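Local coordinates for protein chitinase A (Equisetum arvense, PDB 5BUM) that probably hydrolyses chitin as a glycosyl hydrolase family 18 enzyme, this piece being its LysM domain, a carbohydrate-binding module, at residues Tyr6-Gly11 with Ile42-Cys47. Numbering follows the deposited sequence.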
loop_
_atom_site.group_PDB
_atom_site.type_symbol
_atom_site.label_atom_id
_atom_site.label_comp_id
_atom_site.label_asym_id
_atom_site.label_seq_id
_atom_site.Cartn_x
_atom_site.Cartn_y
_atom_site.Cartn_z
ATOM N N TYR A 6 -7.393 -5.196 -6.135
ATOM C CA TYR A 6 -7.482 -6.344 -5.265
ATOM C C TYR A 6 -6.875 -6.044 -3.893
ATOM O O TYR A 6 -5.771 -5.515 -3.792
ATOM C CB TYR A 6 -6.732 -7.562 -5.861
ATOM C CG TYR A 6 -6.814 -8.760 -4.935
ATOM C CD1 TYR A 6 -7.981 -9.486 -4.826
ATOM C CD2 TYR A 6 -5.763 -9.103 -4.139
ATOM C CE1 TYR A 6 -8.080 -10.578 -3.968
ATOM C CE2 TYR A 6 -5.830 -10.174 -3.268
ATOM C CZ TYR A 6 -6.982 -10.926 -3.193
ATOM O OH TYR A 6 -7.056 -11.995 -2.299
ATOM N N THR A 7 -7.568 -6.449 -2.842
ATOM C CA THR A 7 -7.152 -6.187 -1.485
ATOM C C THR A 7 -6.457 -7.361 -0.848
ATOM O O THR A 7 -7.063 -8.406 -0.619
ATOM C CB THR A 7 -8.380 -5.913 -0.614
ATOM O OG1 THR A 7 -8.984 -4.680 -1.038
ATOM C CG2 THR A 7 -7.953 -5.831 0.887
ATOM N N VAL A 8 -5.202 -7.193 -0.471
ATOM C CA VAL A 8 -4.469 -8.313 0.114
ATOM C C VAL A 8 -5.182 -8.815 1.383
ATOM O O VAL A 8 -5.693 -8.029 2.196
ATOM C CB VAL A 8 -3.011 -7.934 0.375
ATOM C CG1 VAL A 8 -2.302 -9.022 1.151
ATOM C CG2 VAL A 8 -2.307 -7.640 -0.934
ATOM N N LYS A 9 -5.284 -10.132 1.474
ATOM C CA LYS A 9 -5.816 -10.809 2.618
ATOM C C LYS A 9 -4.733 -11.713 3.123
ATOM O O LYS A 9 -3.698 -11.934 2.476
ATOM C CB LYS A 9 -7.070 -11.600 2.272
ATOM C CG LYS A 9 -8.328 -10.740 2.315
ATOM C CD LYS A 9 -9.405 -11.211 1.354
ATOM C CE LYS A 9 -9.063 -10.897 -0.116
ATOM N NZ LYS A 9 -9.559 -9.585 -0.665
ATOM N N SER A 10 -4.970 -12.186 4.326
ATOM C CA SER A 10 -4.054 -13.044 5.057
ATOM C C SER A 10 -3.575 -14.232 4.210
ATOM O O SER A 10 -4.396 -15.006 3.736
ATOM C CB SER A 10 -4.790 -13.561 6.312
ATOM O OG SER A 10 -3.860 -13.993 7.279
ATOM N N GLY A 11 -2.266 -14.368 4.006
ATOM C CA GLY A 11 -1.722 -15.528 3.280
ATOM C C GLY A 11 -1.700 -15.426 1.752
ATOM O O GLY A 11 -1.160 -16.294 1.078
ATOM N N ILE A 42 -1.489 -6.802 4.853
ATOM C CA ILE A 42 -2.931 -6.990 4.891
ATOM C C ILE A 42 -3.656 -5.686 4.523
ATOM O O ILE A 42 -3.275 -4.612 4.977
ATOM C CB ILE A 42 -3.364 -7.530 6.265
ATOM C CG1 ILE A 42 -3.117 -9.049 6.322
ATOM C CG2 ILE A 42 -4.833 -7.289 6.512
ATOM C CD1 ILE A 42 -2.644 -9.525 7.673
ATOM N N GLY A 43 -4.673 -5.767 3.662
ATOM C CA GLY A 43 -5.414 -4.584 3.239
ATOM C C GLY A 43 -4.720 -3.776 2.161
ATOM O O GLY A 43 -5.278 -2.804 1.605
ATOM N N GLN A 44 -3.494 -4.137 1.839
ATOM C CA GLN A 44 -2.763 -3.412 0.774
ATOM C C GLN A 44 -3.584 -3.534 -0.504
ATOM O O GLN A 44 -4.081 -4.590 -0.810
ATOM C CB GLN A 44 -1.392 -4.057 0.619
ATOM C CG GLN A 44 -0.432 -3.441 -0.413
ATOM C CD GLN A 44 0.907 -4.174 -0.425
ATOM O OE1 GLN A 44 1.087 -5.148 0.322
ATOM N NE2 GLN A 44 1.837 -3.734 -1.274
ATOM N N GLN A 45 -3.753 -2.467 -1.246
ATOM C CA GLN A 45 -4.601 -2.488 -2.432
ATOM C C GLN A 45 -3.726 -2.517 -3.604
ATOM O O GLN A 45 -2.810 -1.717 -3.700
ATOM C CB GLN A 45 -5.454 -1.227 -2.507
ATOM C CG GLN A 45 -6.379 -1.147 -1.295
ATOM C CD GLN A 45 -7.256 0.056 -1.309
ATOM O OE1 GLN A 45 -7.212 0.871 -2.244
ATOM N NE2 GLN A 45 -8.063 0.190 -0.257
ATOM N N LEU A 46 -3.999 -3.446 -4.508
ATOM C CA LEU A 46 -3.111 -3.690 -5.599
ATOM C C LEU A 46 -3.906 -3.467 -6.858
ATOM O O LEU A 46 -4.990 -4.014 -7.014
ATOM C CB LEU A 46 -2.623 -5.121 -5.527
ATOM C CG LEU A 46 -1.240 -5.499 -4.984
ATOM C CD1 LEU A 46 -0.564 -4.481 -4.068
ATOM C CD2 LEU A 46 -1.345 -6.859 -4.321
ATOM N N CYS A 47 -3.364 -2.650 -7.738
ATOM C CA CYS A 47 -3.939 -2.477 -9.008
ATOM C C CYS A 47 -3.846 -3.776 -9.791
ATOM O O CYS A 47 -2.801 -4.412 -9.853
ATOM C CB CYS A 47 -3.196 -1.398 -9.795
ATOM S SG CYS A 47 -4.154 -0.870 -11.232
#
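The carbonyl O of Y6 accepts one hydrogen bond from across the sheet, from L46 N at 2.8 Å and tilted somewhat from the carbonyl plane. Q45 CA lies 3.5 Å from Y6 O, a weak CA-H...O contact. Y6 N returns a bond of 2.8 Å to L46 O, this time in the carbonyl plane, which makes Y6 and L46 a hydrogen-bonded antiparallel pair, with T7 and Q45 the non-hydrogen-bonded pair beside it. Past the strands the ladder runs on: V8 N reaches Q44 O almost straight, at 175°, and G43 N comes to V8 O from above its carbonyl plane.

The side chains that meet most closely are those of V8 and L46: V8 CG2 sits 3.5 Å from Q44 O and 3.6 Å from L46 CD2. L35 touches Q44 and L46, I17 of helix 14-21 packs on Y6 and L46, and I42 of the second subunit packs on L46 and takes a bond from Q44 NE2 at its O. With CG anti to the backbone N (chi1 179°), the Y6 ring swings off the partner strand, and its hydroxyl hydrogen-bonds D12. T7 CG2 rests on G43 CA. Within 6-11, K9 NZ bonds T7 O in its carbonyl plane, on a lone pair. Chain ends thus meet in the two-stranded sheet of the LysM fold, beside the C2-C47 disulfide, and their pairing rests largely on four main-chain hydrogen bonds, with V8 and L46 the apolar contact alongside.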